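Local coordinates for protein putative glucosidase lplD, ALPHA-GALACTURONIDASE (Bacillus subtilis, PDB 3FEF) that hydrolyses alpha-1,4-linked galacturonate as an NAD- and manganese-dependent alpha-galacturonidase of glycosyl hydrolase family 4, working as a homotetramer, at residues A[26-30]-A[60-64]; A[331-337]-A[368-373]. All coordinates share one frame; numbering follows the deposited sequence.

From the N terminus, the chain runs through helix 18-28, strand 34-39 and helix 43-53 before interaction 1 brings 60-64 back against 26-30, closing a loop of 29 residues in the Rossmann-type part that probably binds NAD+. Interaction 2 comes later and in series, neither nesting with nor crossing the first: 331-337 meets 368-373 after a 30-residue excursion that contains strands 341-348 and 361-369. The first ties a helix to the outermost strand of this chain's parallel sheet, the second a helix end to a hairpin of the C-terminal part. Their centres lie about 18 Å apart and their nearest atoms about 5 Å, and Val329 of helix 328-335 touches Leu26 and Asp29, bringing the two regions together.

Interaction 1 of 2, residues A[26-30]-A[60-64]; sequences LSIDE and RWRYE
In the Rossmann-type part that probably binds NAD+, Leu26 near the C-terminal end of helix 18-28 packs over the Trp61 ring and against the hydroxyl of Tyr63, both of strand 61-66, the outermost in this chain's parallel sheet. Leu26 CD2 lies 4.2 Å from the centroid of the Trp61 five-membered ring and 27° off its normal, a CH-pi contact over one face. The other branch, Leu26 CD1, meets Tyr63 OH at 3.6 Å. Val36 of the neighbouring strand touches all three side chains, and Trp61 reaches on to Ile6 and Ile8.

Beyond the helix, Arg60 reaches alongside the loop that leaves it. Its chain runs straight to CD and then bends (chi3 -66°), which lays one guanidinium face against Glu30: Glu30 CA sits 3.4 Å above the plane, toward its rim. Glu30 OE1 stays 4.2 Å from Arg60 NH2, too far for a salt bridge, while Arg60 NH1 makes a weak hydrogen bond to Met32 O. Cutting Arg60 back to an alanine is likely to leave Met32 O without this weak donor and the Glu30 carboxylate without its nearby positive charge. Helix 18-28, between strands 6-11 and 34-39 in sequence, is that of the first beta-alpha-beta crossover of a Rossmann fold.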
loop_
_atom_site.group_PDB
_atom_site.type_symbol
_atom_site.label_atom_id
_atom_site.label_comp_id
_atom_site.label_asym_id
_atom_site.label_seq_id
_atom_site.Cartn_x
_atom_site.Cartn_y
_atom_site.Cartn_z
ATOM N N LEU A 26 -34.407 -22.579 -9.121
ATOM C CA LEU A 26 -33.886 -23.801 -9.723
ATOM C C LEU A 26 -34.939 -24.475 -10.579
ATOM O O LEU A 26 -34.638 -25.047 -11.630
ATOM C CB LEU A 26 -33.397 -24.783 -8.654
ATOM C CG LEU A 26 -32.093 -24.410 -7.954
ATOM C CD1 LEU A 26 -31.793 -25.458 -6.873
ATOM C CD2 LEU A 26 -30.966 -24.339 -8.966
ATOM N N SER A 27 -36.180 -24.418 -10.135
ATOM C CA SER A 27 -37.196 -25.219 -10.795
ATOM C C SER A 27 -37.480 -24.703 -12.199
ATOM O O SER A 27 -37.914 -25.459 -13.051
ATOM C CB SER A 27 -38.473 -25.283 -9.953
ATOM O OG SER A 27 -39.172 -24.054 -10.022
ATOM N N ILE A 28 -37.222 -23.423 -12.449
ATOM C CA ILE A 28 -37.474 -22.861 -13.781
ATOM C C ILE A 28 -36.247 -22.654 -14.681
ATOM O O ILE A 28 -36.396 -22.275 -15.836
ATOM C CB ILE A 28 -38.248 -21.526 -13.722
ATOM C CG1 ILE A 28 -37.522 -20.517 -12.824
ATOM C CG2 ILE A 28 -39.670 -21.763 -13.241
ATOM C CD1 ILE A 28 -38.302 -19.238 -12.629
ATOM N N ASP A 29 -35.041 -22.878 -14.165
ATOM C CA ASP A 29 -33.859 -22.741 -15.015
ATOM C C ASP A 29 -33.634 -24.024 -15.804
ATOM O O ASP A 29 -33.522 -25.098 -15.228
ATOM C CB ASP A 29 -32.615 -22.374 -14.203
ATOM C CG ASP A 29 -31.619 -21.560 -15.013
ATOM O OD1 ASP A 29 -31.006 -22.111 -15.950
ATOM O OD2 ASP A 29 -31.466 -20.355 -14.728
ATOM N N GLU A 30 -33.585 -23.919 -17.126
ATOM C CA GLU A 30 -33.434 -25.108 -17.958
ATOM C C GLU A 30 -31.968 -25.346 -18.333
ATOM O O GLU A 30 -31.621 -26.349 -18.952
ATOM C CB GLU A 30 -34.330 -25.002 -19.199
ATOM C CG GLU A 30 -35.753 -24.526 -18.869
ATOM C CD GLU A 30 -36.810 -25.037 -19.844
ATOM O OE1 GLU A 30 -36.478 -25.849 -20.735
ATOM O OE2 GLU A 30 -37.985 -24.629 -19.712
ATOM N N ARG A 60 -35.955 -31.780 -12.510
ATOM C CA ARG A 60 -34.682 -31.179 -12.843
ATOM C C ARG A 60 -33.682 -31.363 -11.690
ATOM O O ARG A 60 -32.520 -31.734 -11.898
ATOM C CB ARG A 60 -34.920 -29.690 -13.121
ATOM C CG ARG A 60 -33.684 -28.863 -13.459
ATOM C CD ARG A 60 -34.076 -27.405 -13.749
ATOM N NE ARG A 60 -34.893 -27.267 -14.955
ATOM C CZ ARG A 60 -34.702 -27.962 -16.076
ATOM N NH1 ARG A 60 -33.710 -28.835 -16.162
ATOM N NH2 ARG A 60 -35.490 -27.769 -17.121
ATOM N N TRP A 61 -34.141 -31.107 -10.470
ATOM C CA TRP A 61 -33.282 -31.229 -9.310
ATOM C C TRP A 61 -33.784 -32.237 -8.274
ATOM O O TRP A 61 -34.927 -32.199 -7.870
ATOM C CB TRP A 61 -33.054 -29.853 -8.681
ATOM C CG TRP A 61 -32.249 -28.944 -9.578
ATOM C CD1 TRP A 61 -32.717 -28.171 -10.605
ATOM C CD2 TRP A 61 -30.835 -28.738 -9.532
ATOM N NE1 TRP A 61 -31.677 -27.494 -11.199
ATOM C CE2 TRP A 61 -30.513 -27.820 -10.553
ATOM C CE3 TRP A 61 -29.808 -29.229 -8.715
ATOM C CZ2 TRP A 61 -29.210 -27.387 -10.780
ATOM C CZ3 TRP A 61 -28.525 -28.799 -8.937
ATOM C CH2 TRP A 61 -28.232 -27.888 -9.963
ATOM N N ARG A 62 -32.905 -33.134 -7.847
ATOM C CA ARG A 62 -33.230 -34.083 -6.803
ATOM C C ARG A 62 -32.710 -33.581 -5.456
ATOM O O ARG A 62 -31.523 -33.268 -5.304
ATOM C CB ARG A 62 -32.660 -35.464 -7.132
ATOM C CG ARG A 62 -32.607 -36.436 -5.941
ATOM C CD ARG A 62 -33.074 -37.823 -6.363
ATOM N NE ARG A 62 -32.076 -38.876 -6.148
ATOM C CZ ARG A 62 -32.259 -40.160 -6.480
ATOM N NH1 ARG A 62 -33.403 -40.549 -7.045
ATOM N NH2 ARG A 62 -31.303 -41.063 -6.250
ATOM N N TYR A 63 -33.611 -33.492 -4.489
ATOM C CA TYR A 63 -33.271 -33.015 -3.167
ATOM C C TYR A 63 -33.125 -34.183 -2.214
ATOM O O TYR A 63 -33.869 -35.141 -2.302
ATOM C CB TYR A 63 -34.369 -32.089 -2.664
ATOM C CG TYR A 63 -34.430 -30.794 -3.426
ATOM C CD1 TYR A 63 -35.098 -30.712 -4.650
ATOM C CD2 TYR A 63 -33.796 -29.653 -2.939
ATOM C CE1 TYR A 63 -35.152 -29.525 -5.346
ATOM C CE2 TYR A 63 -33.843 -28.459 -3.639
ATOM C CZ TYR A 63 -34.518 -28.405 -4.836
ATOM O OH TYR A 63 -34.564 -27.221 -5.518
ATOM N N GLU A 64 -32.150 -34.093 -1.316
ATOM C CA GLU A 64 -31.956 -35.084 -0.272
ATOM C C GLU A 64 -31.555 -34.403 1.050
ATOM O O GLU A 64 -30.506 -33.745 1.122
ATOM C CB GLU A 64 -30.879 -36.091 -0.707
ATOM C CG GLU A 64 -30.830 -37.365 0.136
ATOM C CD GLU A 64 -29.453 -38.052 0.143
ATOM O OE1 GLU A 64 -28.583 -37.716 -0.701
ATOM O OE2 GLU A 64 -29.240 -38.933 1.015
#

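Interaction 2 of 2, residues A[331-337]-A[368-373]; sequences IIAALLG and ITRNRV
Arg370, at the turn of the hairpin between strands 361-369 and 372-375, lies against the end of helix 328-335. Arg370 CB rests 3.7 Å from Gly337 CA. Arg370 CG, anti to the backbone N (chi1 -170°), passes 3.9 Å from Leu335 O, and from there the chain runs extended through CD to NE, which hydrogen-bonds to His217 O of the second subunit; the guanidinium that ends it is twisted out of line with the chain. The fit at the root of this side chain is close: a CB on residue 337 would crowd Arg370 CG, and the positive phi of Gly337, which closes the helix in a Schellman motif, itself calls for glycine.

The polar join is between backbones. Asn371 N donates to Leu335 O at 2.7 Å with an angle of 153° at the hydrogen, the donor tilted 22° out of the carbonyl plane. Leu335 O also takes a CA-H contact from Arg370 CA at 3.4 Å. Asn371 is the third residue of the type II turn from Thr369 to Arg372, and its OD1 accepts hydrogen bonds from Trp141 and Lys164, which fasten the turn to the parallel sheet.

On the inner side the contact is aliphatic. Leu335 CD2 rests on both hairpin strands from one side, 3.7 Å from Ile368 CG2 and equally close to Val373 CG2. Ile368 also meets the helix with both of its branches: CG2 lies 3.9 Å from Ala334 CB, and CD1 is 4.0 Å from Ile331 CG2.

A backbone N-H thus meets a carbonyl at the helix C-terminus, where the helix dipole probably strengthens the bond, while buried methyl groups pack beside it; this one hydrogen bond between the segments probably depends on the conformation of turn and helix end more than on side-chain identity.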
loop_
_atom_site.group_PDB
_atom_site.type_symbol
_atom_site.label_atom_id
_atom_site.label_comp_id
_atom_site.label_asym_id
_atom_site.label_seq_id
_atom_site.Cartn_x
_atom_site.Cartn_y
_atom_site.Cartn_z
ATOM N N ILE A 331 -26.172 -16.538 -10.530
ATOM C CA ILE A 331 -24.780 -16.473 -10.155
ATOM C C ILE A 331 -24.169 -17.852 -10.259
ATOM O O ILE A 331 -23.044 -18.005 -10.731
ATOM C CB ILE A 331 -24.583 -15.928 -8.718
ATOM C CG1 ILE A 331 -24.943 -14.438 -8.644
ATOM C CG2 ILE A 331 -23.137 -16.128 -8.266
ATOM C CD1 ILE A 331 -24.770 -13.857 -7.238
ATOM N N ILE A 332 -24.911 -18.866 -9.834
ATOM C CA ILE A 332 -24.416 -20.235 -9.955
ATOM C C ILE A 332 -24.212 -20.592 -11.437
ATOM O O ILE A 332 -23.167 -21.122 -11.834
ATOM C CB ILE A 332 -25.387 -21.236 -9.299
ATOM C CG1 ILE A 332 -25.409 -21.030 -7.785
ATOM C CG2 ILE A 332 -25.027 -22.679 -9.677
ATOM C CD1 ILE A 332 -26.590 -21.747 -7.068
ATOM N N ALA A 333 -25.206 -20.296 -12.269
ATOM C CA ALA A 333 -25.052 -20.543 -13.711
ATOM C C ALA A 333 -23.798 -19.848 -14.272
ATOM O O ALA A 333 -23.066 -20.419 -15.073
ATOM C CB ALA A 333 -26.292 -20.102 -14.478
ATOM N N ALA A 334 -23.555 -18.610 -13.849
ATOM C CA ALA A 334 -22.403 -17.874 -14.370
ATOM C C ALA A 334 -21.124 -18.565 -13.890
ATOM O O ALA A 334 -20.143 -18.675 -14.620
ATOM C CB ALA A 334 -22.438 -16.431 -13.905
ATOM N N LEU A 335 -21.139 -19.049 -12.657
ATOM C CA LEU A 335 -19.954 -19.697 -12.114
ATOM C C LEU A 335 -19.653 -20.982 -12.853
ATOM O O LEU A 335 -18.508 -21.404 -12.907
ATOM C CB LEU A 335 -20.099 -19.935 -10.609
ATOM C CG LEU A 335 -19.914 -18.646 -9.797
ATOM C CD1 LEU A 335 -20.302 -18.866 -8.354
ATOM C CD2 LEU A 335 -18.467 -18.161 -9.898
ATOM N N LEU A 336 -20.676 -21.587 -13.448
ATOM C CA LEU A 336 -20.489 -22.829 -14.215
ATOM C C LEU A 336 -20.171 -22.574 -15.682
ATOM O O LEU A 336 -19.940 -23.510 -16.457
ATOM C CB LEU A 336 -21.720 -23.727 -14.090
ATOM C CG LEU A 336 -21.960 -24.196 -12.648
ATOM C CD1 LEU A 336 -23.384 -24.642 -12.433
ATOM C CD2 LEU A 336 -20.982 -25.298 -12.283
ATOM N N GLY A 337 -20.138 -21.302 -16.064
ATOM C CA GLY A 337 -19.812 -20.954 -17.436
ATOM C C GLY A 337 -21.033 -20.889 -18.332
ATOM O O GLY A 337 -20.902 -20.747 -19.535
ATOM N N ILE A 368 -18.691 -11.958 -13.105
ATOM C CA ILE A 368 -18.743 -13.343 -12.729
ATOM C C ILE A 368 -18.803 -14.159 -13.979
ATOM O O ILE A 368 -19.607 -13.902 -14.865
ATOM C CB ILE A 368 -19.947 -13.654 -11.820
ATOM C CG1 ILE A 368 -19.987 -12.668 -10.644
ATOM C CG2 ILE A 368 -19.874 -15.089 -11.328
ATOM C CD1 ILE A 368 -21.108 -12.939 -9.658
ATOM N N THR A 369 -17.919 -15.134 -14.065
ATOM C CA THR A 369 -17.919 -16.020 -15.209
ATOM C C THR A 369 -17.381 -17.373 -14.743
ATOM O O THR A 369 -17.296 -17.612 -13.537
ATOM C CB THR A 369 -17.144 -15.397 -16.390
ATOM O OG1 THR A 369 -17.302 -16.215 -17.549
ATOM C CG2 THR A 369 -15.670 -15.236 -16.071
ATOM N N ARG A 370 -17.064 -18.276 -15.663
ATOM C CA ARG A 370 -16.766 -19.641 -15.226
ATOM C C ARG A 370 -15.748 -19.639 -14.088
ATOM O O ARG A 370 -14.626 -19.221 -14.280
ATOM C CB ARG A 370 -16.269 -20.526 -16.382
ATOM C CG ARG A 370 -16.183 -21.999 -15.986
ATOM C CD ARG A 370 -15.326 -22.792 -16.965
ATOM N NE ARG A 370 -15.168 -24.158 -16.504
ATOM C CZ ARG A 370 -14.244 -24.535 -15.623
ATOM N NH1 ARG A 370 -13.382 -23.650 -15.135
ATOM N NH2 ARG A 370 -14.179 -25.793 -15.232
ATOM N N ASN A 371 -16.139 -20.104 -12.906
ATOM C CA ASN A 371 -15.187 -20.276 -11.814
ATOM C C ASN A 371 -14.414 -18.985 -11.506
ATOM O O ASN A 371 -13.245 -19.056 -11.130
ATOM C CB ASN A 371 -14.180 -21.397 -12.142
ATOM C CG ASN A 371 -13.339 -21.826 -10.925
ATOM O OD1 ASN A 371 -13.847 -21.943 -9.813
ATOM N ND2 ASN A 371 -12.057 -22.081 -11.145
ATOM N N ARG A 372 -15.066 -17.825 -11.656
ATOM C CA ARG A 372 -14.412 -16.520 -11.451
ATOM C C ARG A 372 -15.388 -15.528 -10.875
ATOM O O ARG A 372 -16.443 -15.295 -11.467
ATOM C CB ARG A 372 -13.931 -15.928 -12.790
ATOM C CG ARG A 372 -12.463 -15.896 -13.001
ATOM C CD ARG A 372 -12.098 -16.673 -14.265
ATOM N NE ARG A 372 -12.294 -15.966 -15.524
ATOM C CZ ARG A 372 -12.616 -16.569 -16.676
ATOM N NH1 ARG A 372 -12.832 -17.890 -16.724
ATOM N NH2 ARG A 372 -12.731 -15.851 -17.787
ATOM N N VAL A 373 -15.028 -14.916 -9.748
ATOM C CA VAL A 373 -15.752 -13.733 -9.283
ATOM C C VAL A 373 -14.729 -12.613 -9.130
ATOM O O VAL A 373 -13.822 -12.718 -8.334
ATOM C CB VAL A 373 -16.444 -13.986 -7.922
ATOM C CG1 VAL A 373 -17.094 -12.682 -7.382
ATOM C CG2 VAL A 373 -17.456 -15.119 -8.046
#